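Local coordinates for tricorn protease (Thermoplasma acidophilum, PDB 1K32), which acts as a serine protease that probably trims peptides released by the proteasome, with beta-propeller domains thought to gate the passage of substrate and product, at residues A[156-161]-A[209-214]; A[162-167]-A[188-193]; A[184-189]-A[196-201]; A[216-221]-A[229-234]. All coordinates share one frame; numbering follows the deposited sequence.

Interaction 1: A[156-161]-A[209-214]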
# COMPACT_ATOMS: atom_id res chain seq x y z
N HIS A 156 -13.81 -66.15 -21.64
CA HIS A 156 -13.24 -67.45 -21.34
C HIS A 156 -12.73 -68.18 -22.58
O HIS A 156 -13.27 -68.02 -23.68
CB HIS A 156 -14.28 -68.37 -20.68
CG HIS A 156 -14.84 -67.84 -19.39
ND1 HIS A 156 -15.94 -67.01 -19.35
CD2 HIS A 156 -14.49 -68.06 -18.11
CE1 HIS A 156 -16.23 -66.74 -18.09
NE2 HIS A 156 -15.37 -67.37 -17.32
N ILE A 157 -11.68 -68.97 -22.39
CA ILE A 157 -11.16 -69.78 -23.47
C ILE A 157 -10.83 -71.14 -22.88
O ILE A 157 -10.13 -71.24 -21.87
CB ILE A 157 -9.88 -69.20 -24.14
CG1 ILE A 157 -9.43 -70.16 -25.25
CG2 ILE A 157 -8.76 -69.01 -23.12
CD1 ILE A 157 -8.53 -69.53 -26.28
N LEU A 158 -11.38 -72.18 -23.49
CA LEU A 158 -11.15 -73.54 -23.05
C LEU A 158 -10.55 -74.29 -24.23
O LEU A 158 -10.66 -73.86 -25.38
CB LEU A 158 -12.46 -74.19 -22.63
CG LEU A 158 -13.35 -73.36 -21.70
CD1 LEU A 158 -14.66 -74.09 -21.47
CD2 LEU A 158 -12.63 -73.09 -20.38
N PHE A 159 -9.90 -75.41 -23.95
CA PHE A 159 -9.29 -76.20 -25.00
C PHE A 159 -9.77 -77.63 -24.88
O PHE A 159 -9.74 -78.21 -23.81
CB PHE A 159 -7.77 -76.15 -24.91
CG PHE A 159 -7.19 -74.78 -25.07
CD1 PHE A 159 -7.33 -73.83 -24.07
CD2 PHE A 159 -6.51 -74.43 -26.24
CE1 PHE A 159 -6.80 -72.54 -24.22
CE2 PHE A 159 -5.97 -73.16 -26.40
CZ PHE A 159 -6.11 -72.21 -25.39
N ALA A 160 -10.23 -78.18 -26.00
CA ALA A 160 -10.72 -79.54 -26.02
C ALA A 160 -10.24 -80.22 -27.30
O ALA A 160 -10.43 -79.69 -28.40
CB ALA A 160 -12.23 -79.56 -25.96
N ASP A 161 -9.62 -81.38 -27.15
CA ASP A 161 -9.14 -82.13 -28.29
C ASP A 161 -8.36 -81.23 -29.25
O ASP A 161 -8.46 -81.37 -30.47
CB ASP A 161 -10.32 -82.78 -29.01
CG ASP A 161 -11.21 -83.55 -28.05
OD1 ASP A 161 -10.69 -84.47 -27.38
OD2 ASP A 161 -12.42 -83.23 -27.97
N PRO A 209 -18.69 -70.93 -18.38
CA PRO A 209 -18.61 -72.23 -19.03
C PRO A 209 -17.39 -73.05 -18.57
O PRO A 209 -16.33 -72.51 -18.28
CB PRO A 209 -18.54 -71.86 -20.51
CG PRO A 209 -17.74 -70.55 -20.46
CD PRO A 209 -18.42 -69.83 -19.32
N VAL A 210 -17.58 -74.36 -18.46
CA VAL A 210 -16.51 -75.28 -18.08
C VAL A 210 -16.68 -76.56 -18.88
O VAL A 210 -17.78 -76.85 -19.38
CB VAL A 210 -16.53 -75.67 -16.59
CG1 VAL A 210 -16.15 -74.47 -15.73
CG2 VAL A 210 -17.91 -76.24 -16.21
N ILE A 211 -15.61 -77.32 -19.00
CA ILE A 211 -15.63 -78.58 -19.74
C ILE A 211 -15.28 -79.77 -18.86
O ILE A 211 -14.29 -79.77 -18.13
CB ILE A 211 -14.65 -78.54 -20.94
CG1 ILE A 211 -15.22 -77.61 -22.02
CG2 ILE A 211 -14.43 -79.95 -21.50
CD1 ILE A 211 -14.28 -77.38 -23.19
N VAL A 212 -16.13 -80.79 -18.92
CA VAL A 212 -15.91 -82.02 -18.17
C VAL A 212 -16.18 -83.13 -19.17
O VAL A 212 -17.28 -83.22 -19.73
CB VAL A 212 -16.87 -82.14 -16.98
CG1 VAL A 212 -16.62 -83.45 -16.24
CG2 VAL A 212 -16.66 -80.96 -16.02
N GLY A 213 -15.17 -83.95 -19.43
CA GLY A 213 -15.32 -85.00 -20.40
C GLY A 213 -15.46 -84.32 -21.75
O GLY A 213 -14.56 -83.59 -22.18
N HIS A 214 -16.59 -84.52 -22.42
CA HIS A 214 -16.81 -83.87 -23.70
C HIS A 214 -18.12 -83.10 -23.68
O HIS A 214 -18.90 -83.11 -24.64
CB HIS A 214 -16.78 -84.88 -24.84
CG HIS A 214 -15.41 -85.37 -25.16
ND1 HIS A 214 -14.67 -86.15 -24.29
CD2 HIS A 214 -14.60 -85.13 -26.22
CE1 HIS A 214 -13.47 -86.36 -24.80
NE2 HIS A 214 -13.40 -85.75 -25.97

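Interaction 2: A[162-167]-A[188-193]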
# COMPACT_ATOMS: atom_id res chain seq x y z
N GLY A 162 -7.60 -80.30 -28.69
CA GLY A 162 -6.82 -79.40 -29.52
C GLY A 162 -7.55 -78.15 -29.99
O GLY A 162 -6.90 -77.15 -30.31
N ARG A 163 -8.87 -78.17 -30.07
CA ARG A 163 -9.56 -76.98 -30.53
C ARG A 163 -9.97 -76.00 -29.44
O ARG A 163 -10.31 -76.39 -28.33
CB ARG A 163 -10.78 -77.34 -31.40
CG ARG A 163 -11.56 -78.54 -30.97
CD ARG A 163 -12.73 -78.74 -31.91
NE ARG A 163 -13.65 -79.77 -31.45
CZ ARG A 163 -14.90 -79.90 -31.86
NH1 ARG A 163 -15.65 -80.88 -31.37
NH2 ARG A 163 -15.41 -79.05 -32.74
N ARG A 164 -9.91 -74.71 -29.79
CA ARG A 164 -10.23 -73.64 -28.86
C ARG A 164 -11.73 -73.41 -28.72
O ARG A 164 -12.46 -73.39 -29.72
CB ARG A 164 -9.56 -72.34 -29.32
CG ARG A 164 -8.07 -72.49 -29.67
CD ARG A 164 -7.39 -71.13 -29.78
NE ARG A 164 -6.59 -70.95 -30.99
CZ ARG A 164 -7.05 -71.16 -32.22
NH1 ARG A 164 -6.28 -70.97 -33.27
NH2 ARG A 164 -8.29 -71.59 -32.38
N VAL A 165 -12.19 -73.25 -27.48
CA VAL A 165 -13.60 -72.98 -27.19
C VAL A 165 -13.61 -71.56 -26.63
O VAL A 165 -12.91 -71.24 -25.67
CB VAL A 165 -14.18 -73.95 -26.14
CG1 VAL A 165 -15.68 -73.67 -25.97
CG2 VAL A 165 -13.97 -75.39 -26.58
N ILE A 166 -14.41 -70.69 -27.24
CA ILE A 166 -14.44 -69.31 -26.80
C ILE A 166 -15.76 -68.85 -26.23
O ILE A 166 -16.81 -69.00 -26.83
CB ILE A 166 -14.01 -68.40 -27.97
CG1 ILE A 166 -12.54 -68.71 -28.31
CG2 ILE A 166 -14.22 -66.93 -27.61
CD1 ILE A 166 -12.02 -68.06 -29.56
N GLY A 167 -15.67 -68.30 -25.02
CA GLY A 167 -16.84 -67.78 -24.36
C GLY A 167 -16.80 -66.27 -24.51
O GLY A 167 -15.82 -65.61 -24.14
N TRP A 188 -18.41 -70.19 -28.79
CA TRP A 188 -17.97 -70.57 -30.13
C TRP A 188 -16.94 -71.67 -29.97
O TRP A 188 -16.28 -71.75 -28.94
CB TRP A 188 -17.32 -69.39 -30.85
CG TRP A 188 -18.23 -68.28 -31.27
CD1 TRP A 188 -18.93 -67.44 -30.45
CD2 TRP A 188 -18.49 -67.84 -32.61
NE1 TRP A 188 -19.60 -66.50 -31.19
CE2 TRP A 188 -19.35 -66.72 -32.52
CE3 TRP A 188 -18.07 -68.28 -33.87
CZ2 TRP A 188 -19.80 -66.03 -33.66
CZ3 TRP A 188 -18.52 -67.59 -35.00
CH2 TRP A 188 -19.38 -66.47 -34.88
N ILE A 189 -16.79 -72.50 -31.00
CA ILE A 189 -15.81 -73.58 -30.96
C ILE A 189 -15.09 -73.71 -32.30
O ILE A 189 -15.68 -73.52 -33.37
CB ILE A 189 -16.46 -74.93 -30.59
CG1 ILE A 189 -15.39 -75.96 -30.30
CG2 ILE A 189 -17.34 -75.43 -31.72
CD1 ILE A 189 -15.91 -77.19 -29.58
N GLU A 190 -13.80 -74.02 -32.24
CA GLU A 190 -13.00 -74.16 -33.44
C GLU A 190 -13.37 -75.50 -34.08
O GLU A 190 -13.51 -76.50 -33.38
CB GLU A 190 -11.52 -74.13 -33.06
CG GLU A 190 -10.57 -73.89 -34.22
CD GLU A 190 -9.12 -73.85 -33.76
OE1 GLU A 190 -8.24 -73.43 -34.54
OE2 GLU A 190 -8.84 -74.24 -32.60
N VAL A 191 -13.57 -75.52 -35.39
CA VAL A 191 -13.92 -76.76 -36.07
C VAL A 191 -12.81 -77.18 -37.02
O VAL A 191 -12.53 -78.36 -37.20
CB VAL A 191 -15.25 -76.60 -36.87
CG1 VAL A 191 -16.41 -76.42 -35.91
CG2 VAL A 191 -15.16 -75.42 -37.80
N ASN A 192 -12.16 -76.19 -37.61
CA ASN A 192 -11.07 -76.41 -38.54
C ASN A 192 -10.02 -75.43 -38.06
O ASN A 192 -10.35 -74.26 -37.86
CB ASN A 192 -11.53 -76.09 -39.96
CG ASN A 192 -10.38 -75.83 -40.90
OD1 ASN A 192 -9.46 -76.64 -41.01
ND2 ASN A 192 -10.42 -74.69 -41.59
N SER A 193 -8.78 -75.88 -37.88
CA SER A 193 -7.72 -74.99 -37.39
C SER A 193 -7.90 -73.57 -37.92
O SER A 193 -7.66 -73.30 -39.09
CB SER A 193 -6.34 -75.53 -37.79
OG SER A 193 -6.08 -75.34 -39.16

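Interaction 3: A[184-189]-A[196-201]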
# COMPACT_ATOMS: atom_id res chain seq x y z
N ARG A 184 -25.67 -60.95 -24.57
CA ARG A 184 -25.71 -62.18 -23.76
C ARG A 184 -24.53 -63.12 -24.06
O ARG A 184 -24.04 -63.18 -25.18
CB ARG A 184 -27.04 -62.92 -23.99
CG ARG A 184 -27.27 -63.36 -25.43
CD ARG A 184 -28.70 -63.86 -25.65
NE ARG A 184 -28.88 -64.39 -27.01
CZ ARG A 184 -28.90 -63.65 -28.12
NH1 ARG A 184 -29.06 -64.24 -29.30
NH2 ARG A 184 -28.76 -62.33 -28.05
N GLY A 185 -24.09 -63.86 -23.04
CA GLY A 185 -22.97 -64.78 -23.20
C GLY A 185 -23.24 -65.85 -24.24
O GLY A 185 -24.28 -66.50 -24.21
N LYS A 186 -22.29 -66.04 -25.16
CA LYS A 186 -22.41 -67.03 -26.22
C LYS A 186 -21.10 -67.82 -26.33
O LYS A 186 -20.03 -67.33 -25.94
CB LYS A 186 -22.70 -66.33 -27.56
CG LYS A 186 -24.00 -65.52 -27.60
CD LYS A 186 -24.17 -64.82 -28.95
CE LYS A 186 -25.49 -64.06 -29.01
NZ LYS A 186 -25.83 -63.59 -30.39
N ILE A 187 -21.17 -69.02 -26.88
CA ILE A 187 -19.98 -69.85 -27.00
C ILE A 187 -19.69 -70.25 -28.43
O ILE A 187 -20.59 -70.61 -29.20
CB ILE A 187 -20.11 -71.13 -26.14
CG1 ILE A 187 -20.42 -70.76 -24.68
CG2 ILE A 187 -18.81 -71.94 -26.23
CD1 ILE A 187 -20.53 -71.93 -23.75
N TRP A 188 -18.41 -70.19 -28.79
CA TRP A 188 -17.97 -70.57 -30.13
C TRP A 188 -16.94 -71.67 -29.97
O TRP A 188 -16.28 -71.75 -28.94
CB TRP A 188 -17.32 -69.39 -30.85
CG TRP A 188 -18.23 -68.28 -31.27
CD1 TRP A 188 -18.93 -67.44 -30.45
CD2 TRP A 188 -18.49 -67.84 -32.61
NE1 TRP A 188 -19.60 -66.50 -31.19
CE2 TRP A 188 -19.35 -66.72 -32.52
CE3 TRP A 188 -18.07 -68.28 -33.87
CZ2 TRP A 188 -19.80 -66.03 -33.66
CZ3 TRP A 188 -18.52 -67.59 -35.00
CH2 TRP A 188 -19.38 -66.47 -34.88
N ILE A 189 -16.79 -72.50 -31.00
CA ILE A 189 -15.81 -73.58 -30.96
C ILE A 189 -15.09 -73.71 -32.30
O ILE A 189 -15.68 -73.52 -33.37
CB ILE A 189 -16.46 -74.93 -30.59
CG1 ILE A 189 -15.39 -75.96 -30.30
CG2 ILE A 189 -17.34 -75.43 -31.72
CD1 ILE A 189 -15.91 -77.19 -29.58
N PHE A 196 -14.08 -71.03 -36.90
CA PHE A 196 -14.97 -71.17 -35.76
C PHE A 196 -16.45 -71.16 -36.08
O PHE A 196 -16.89 -70.55 -37.06
CB PHE A 196 -14.69 -70.07 -34.73
CG PHE A 196 -13.33 -70.16 -34.11
CD1 PHE A 196 -12.20 -69.84 -34.84
CD2 PHE A 196 -13.19 -70.57 -32.79
CE1 PHE A 196 -10.93 -69.92 -34.26
CE2 PHE A 196 -11.93 -70.65 -32.20
CZ PHE A 196 -10.80 -70.32 -32.94
N LYS A 197 -17.22 -71.81 -35.22
CA LYS A 197 -18.65 -71.91 -35.35
C LYS A 197 -19.29 -71.56 -34.01
O LYS A 197 -18.77 -71.92 -32.96
CB LYS A 197 -19.03 -73.33 -35.76
CG LYS A 197 -20.51 -73.65 -35.64
CD LYS A 197 -20.77 -75.13 -35.94
CE LYS A 197 -22.26 -75.44 -35.88
NZ LYS A 197 -22.54 -76.89 -36.13
N LYS A 198 -20.41 -70.85 -34.05
CA LYS A 198 -21.13 -70.49 -32.82
C LYS A 198 -21.98 -71.71 -32.44
O LYS A 198 -22.85 -72.11 -33.21
CB LYS A 198 -22.01 -69.28 -33.09
CG LYS A 198 -22.68 -68.67 -31.87
CD LYS A 198 -23.51 -67.46 -32.27
CE LYS A 198 -24.58 -67.87 -33.29
NZ LYS A 198 -25.37 -66.71 -33.75
N ILE A 199 -21.74 -72.30 -31.27
CA ILE A 199 -22.50 -73.49 -30.87
C ILE A 199 -23.54 -73.29 -29.77
O ILE A 199 -24.50 -74.05 -29.67
CB ILE A 199 -21.57 -74.66 -30.44
CG1 ILE A 199 -20.53 -74.16 -29.44
CG2 ILE A 199 -20.91 -75.29 -31.66
CD1 ILE A 199 -19.72 -75.28 -28.81
N VAL A 200 -23.35 -72.28 -28.93
CA VAL A 200 -24.31 -72.00 -27.86
C VAL A 200 -24.76 -70.53 -27.93
O VAL A 200 -24.02 -69.61 -27.57
CB VAL A 200 -23.72 -72.31 -26.48
CG1 VAL A 200 -24.74 -71.98 -25.40
CG2 VAL A 200 -23.36 -73.79 -26.40
N ASP A 201 -25.98 -70.35 -28.42
CA ASP A 201 -26.61 -69.06 -28.56
C ASP A 201 -28.06 -69.29 -28.13
O ASP A 201 -28.90 -69.70 -28.93
CB ASP A 201 -26.56 -68.61 -30.03
CG ASP A 201 -27.02 -67.18 -30.23
OD1 ASP A 201 -27.91 -66.73 -29.49
OD2 ASP A 201 -26.49 -66.50 -31.15

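Interaction 4: A[216-221]-A[229-234]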
# COMPACT_ATOMS: atom_id res chain seq x y z
N ILE A 216 -19.85 -79.23 -22.27
CA ILE A 216 -19.59 -77.89 -21.79
C ILE A 216 -20.66 -77.60 -20.75
O ILE A 216 -21.85 -77.65 -21.06
CB ILE A 216 -19.70 -76.83 -22.92
CG1 ILE A 216 -18.79 -77.18 -24.08
CG2 ILE A 216 -19.34 -75.44 -22.37
CD1 ILE A 216 -18.99 -76.31 -25.31
N TYR A 217 -20.25 -77.34 -19.52
CA TYR A 217 -21.21 -77.00 -18.48
C TYR A 217 -21.19 -75.49 -18.29
O TYR A 217 -20.15 -74.83 -18.42
CB TYR A 217 -20.87 -77.72 -17.18
CG TYR A 217 -21.10 -79.21 -17.26
CD1 TYR A 217 -20.21 -80.04 -17.96
CD2 TYR A 217 -22.21 -79.79 -16.66
CE1 TYR A 217 -20.44 -81.40 -18.05
CE2 TYR A 217 -22.45 -81.15 -16.74
CZ TYR A 217 -21.56 -81.95 -17.44
OH TYR A 217 -21.81 -83.30 -17.52
N PHE A 218 -22.37 -74.93 -17.98
CA PHE A 218 -22.49 -73.50 -17.80
C PHE A 218 -23.75 -73.14 -17.04
O PHE A 218 -24.56 -74.02 -16.69
CB PHE A 218 -22.51 -72.80 -19.17
CG PHE A 218 -23.57 -73.31 -20.11
CD1 PHE A 218 -24.88 -72.86 -20.01
CD2 PHE A 218 -23.26 -74.27 -21.07
CE1 PHE A 218 -25.88 -73.36 -20.86
CE2 PHE A 218 -24.24 -74.77 -21.93
CZ PHE A 218 -25.56 -74.32 -21.82
N ILE A 219 -23.94 -71.85 -16.80
CA ILE A 219 -25.09 -71.38 -16.07
C ILE A 219 -25.98 -70.45 -16.88
O ILE A 219 -25.49 -69.60 -17.63
CB ILE A 219 -24.65 -70.64 -14.79
CG1 ILE A 219 -23.93 -71.61 -13.84
CG2 ILE A 219 -25.86 -69.99 -14.10
CD1 ILE A 219 -23.27 -70.94 -12.66
N THR A 220 -27.30 -70.63 -16.73
CA THR A 220 -28.27 -69.75 -17.39
C THR A 220 -29.62 -69.84 -16.71
O THR A 220 -29.89 -70.79 -15.98
CB THR A 220 -28.41 -70.04 -18.90
OG1 THR A 220 -29.12 -68.96 -19.51
CG2 THR A 220 -29.16 -71.33 -19.13
N ASP A 221 -30.47 -68.85 -16.92
CA ASP A 221 -31.77 -68.86 -16.27
C ASP A 221 -32.91 -68.92 -17.29
O ASP A 221 -33.98 -68.34 -17.08
CB ASP A 221 -31.92 -67.64 -15.36
CG ASP A 221 -31.77 -66.32 -16.11
OD1 ASP A 221 -31.70 -65.26 -15.45
OD2 ASP A 221 -31.73 -66.34 -17.36
N TYR A 229 -26.53 -76.14 -16.62
CA TYR A 229 -26.93 -76.87 -17.83
C TYR A 229 -25.65 -77.36 -18.51
O TYR A 229 -24.54 -77.06 -18.06
CB TYR A 229 -27.65 -75.95 -18.83
CG TYR A 229 -29.01 -75.44 -18.39
CD1 TYR A 229 -29.12 -74.43 -17.45
CD2 TYR A 229 -30.18 -75.99 -18.92
CE1 TYR A 229 -30.35 -73.97 -17.03
CE2 TYR A 229 -31.43 -75.54 -18.50
CZ TYR A 229 -31.50 -74.53 -17.55
OH TYR A 229 -32.71 -74.07 -17.10
N SER A 230 -25.81 -78.11 -19.60
CA SER A 230 -24.66 -78.58 -20.36
C SER A 230 -25.10 -78.99 -21.76
O SER A 230 -26.29 -79.22 -22.01
CB SER A 230 -23.96 -79.75 -19.65
OG SER A 230 -24.70 -80.95 -19.79
N THR A 231 -24.13 -79.04 -22.68
CA THR A 231 -24.38 -79.45 -24.05
C THR A 231 -23.15 -80.23 -24.49
O THR A 231 -22.15 -80.27 -23.78
CB THR A 231 -24.53 -78.24 -25.02
OG1 THR A 231 -23.30 -77.50 -25.06
CG2 THR A 231 -25.67 -77.33 -24.57
N ASP A 232 -23.21 -80.87 -25.66
CA ASP A 232 -22.03 -81.57 -26.15
C ASP A 232 -21.20 -80.48 -26.82
O ASP A 232 -21.66 -79.34 -26.92
CB ASP A 232 -22.40 -82.67 -27.16
CG ASP A 232 -23.31 -82.18 -28.27
OD1 ASP A 232 -23.07 -81.09 -28.84
OD2 ASP A 232 -24.26 -82.91 -28.61
N LEU A 233 -20.00 -80.81 -27.28
CA LEU A 233 -19.13 -79.81 -27.92
C LEU A 233 -19.69 -79.22 -29.21
O LEU A 233 -19.05 -78.39 -29.85
CB LEU A 233 -17.75 -80.41 -28.16
CG LEU A 233 -16.99 -80.76 -26.88
CD1 LEU A 233 -15.59 -81.26 -27.23
CD2 LEU A 233 -16.91 -79.54 -25.99
N ASP A 234 -20.90 -79.64 -29.56
CA ASP A 234 -21.57 -79.16 -30.76
C ASP A 234 -22.72 -78.24 -30.35
O ASP A 234 -23.46 -77.74 -31.19
CB ASP A 234 -22.13 -80.36 -31.53
CG ASP A 234 -22.15 -80.14 -33.01
OD1 ASP A 234 -22.96 -79.31 -33.49
OD2 ASP A 234 -21.34 -80.81 -33.70

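Interaction 1: A[156-161]-A[209-214]
H156 and P209 open the seam between two neighbouring blades of a beta propeller. Strand 156-160 and strand 209-212 are the first strands of consecutive four-stranded sheets, running nearly parallel at 14° with their axes 8.0 Å apart, a spacing bridged by side chains instead of backbone hydrogen bonds. At H156, P209 CD sits over one face of the imidazole in a CH-pi contact, 4.0 Å from the ring centroid, while ND1 at the rim of that ring is hydrogen-bonded to the hydroxyl of T170. Replacing H156 by alanine is likely to take the flat ring from beside P209 and leave the T170 hydroxyl without its imidazole partner. Two residues on, L158 points across the same seam and carries its centre. Its first torsion (chi1 -47°) sets CG beside the backbone N, and CD1 reaches I211 CG1 at 3.6 Å; the two side chains slide past each other in opposite directions, and I211 CD1 also lies 3.7 Å from L158 CB. A160 adds a single methyl, its CB meeting I211 CD1 at 4.1 Å. V165, on the strand beside L158, also touches I211. At the solvent-exposed end the apolar packing gives way to charge: D161 approaches the edge of the H214 ring, carboxylate and imidazole planes only 20° apart, and H214 NE2 gives OD1 a weak hydrogen bond of 3.3 Å.

Interaction 2: A[162-167]-A[188-193]
E190 OE2 takes the backbone N-H of R164 in a nearly straight bond of 3.0 Å, using the anti lone pair that points away from its sister oxygen. The side chain thereby extends the pairing of the two middle strands of a propeller blade, antiparallel 163-167 and 188-190, beyond their last backbone bonds. With CG anti to the backbone N (chi1 -164°) and the rest of the chain extended, E190 lays its carboxylate against the neighbouring strand. R164, its chain bent at chi3, brings its guanidinium obliquely to the same carboxylate, the planes 25° apart, and forms a salt bridge to OE2, although the position of NH2 is less certain. OE1 is held by the backbone N of G194, so the buried carboxylate is satisfied at both oxygens. E190 N returns a bond of 2.9 Å to R164 O, and the hydrogen-bonded pair I166 and W188 follows, with I166 N to W188 O at 2.7 Å and W188 N to I166 O at 2.8 Å. Between these, V165 and I189 form a non-hydrogen-bonded pair, their side chains on the sheet face opposite to I166 and W188; V165 CG2 meets I189 CD1 at 4.0 Å. On the face with I166 and W188, P1011 of helix 1011-1015 covers both residues. The same I189 methyl also serves the arginine beyond: CD1 lies over the centre of the R163 guanidinium, 3.7 Å from its CZ.

Interaction 3: A[184-189]-A[196-201]
Strands 186-189 and 196-200 cross at 139° as the arms of a beta hairpin, the outer pair of a propeller blade, and a classic bulge shifts their register by one where I199 and V200 both face I187. The bulge concentrates two donors on one acceptor: I187 O takes I199 N at 2.9 Å and V200 N at 3.2 Å, and the regular pairing resumes at I189, whose N and O bond K197. The side chains divide by face. On one, I187 and V200 lie side by side pointing the same way, while I199, its place altered by the bulge, brings CG2 to 3.6 Å from I189 CG2. On the other, W188 presents its six-membered ring to K198, whose CB stands over the centre in a CH-pi contact, 3.8 Å from the centroid. At the open end D201 gathers three cations. R184 NH1 meets OD1 on its syn lone pair at 2.7 Å, tilted from the guanidinium plane; OD2 receives K186 NZ from above the carboxylate plane at 3.1 Å and K198 NZ on the anti side. K186 CE also lies over one face of the R184 guanidinium, so the charged chains are layered as well as bonded. An asparagine in place of D201 would probably leave R184, K186 and K198 crowded without a negative charge among them, their ends held less firmly. R184 is further tied to the chain beyond the hairpin, its NE donating to M202 O. A bend at chi3 (60°) turns the K198 chain so that NZ reaches D201 OD2 at 2.8 Å.

Interaction 4: A[216-221]-A[229-234]
The hairpin of strands 215-220 and 227-232 forms the middle of the next propeller blade, where F218 and Y229 make an antiparallel hydrogen-bonded pair: Y229 N reaches F218 O at 2.9 Å along a nearly straight path, and F218 N returns to Y229 O. I216 and T231 repeat the pattern, with I216 N to T231 O also at 2.9 Å. Between them the non-hydrogen-bonded pair Y217 and S230 turns to the other face, where S230 CB stands over the tyrosine ring in a CH-pi contact, 3.6 Å from its centroid, and S230 OG is held by R215. F218, its ring swung between backbone N and carbonyl carbon (chi1 55°), folds across the strand pair: CE1 packs on Y229 CB at 3.7 Å, and T231 CG2 meets its edge in the ring plane. Beyond T231 the chain bends, and L233 returns its CD2 to 3.6 Å from I216 CG1, the two side chains crossing at about a right angle. I216 also leans on P209 and I211, linking the hairpin to the blade's first strand. At the opposite end the hydroxyl of Y229 bonds D223, while its ring receives T220, whose CG2 comes 3.5 Å from Y229 CD1.

Overall arrangement
The four contacts work through two consecutive blades of the propeller, all on one side of the chain's centre. Interactions 2 and 3, centres about 10 Å apart, belong to one sheet and share strand 186-192, so that together they step from the second strand to the fourth. Interaction 4 lies in the following sheet, about 11 Å from interaction 3 and later in the chain. Interaction 1 joins the first strands of both sheets; its chain span encloses interactions 2 and 3 and closes before interaction 4 opens. At a second junction the carbonyl of L233 meets the ends of I189 and I199. Here, hydrogen bonds pair strands within each blade, while packing, largely of side chains, joins the two.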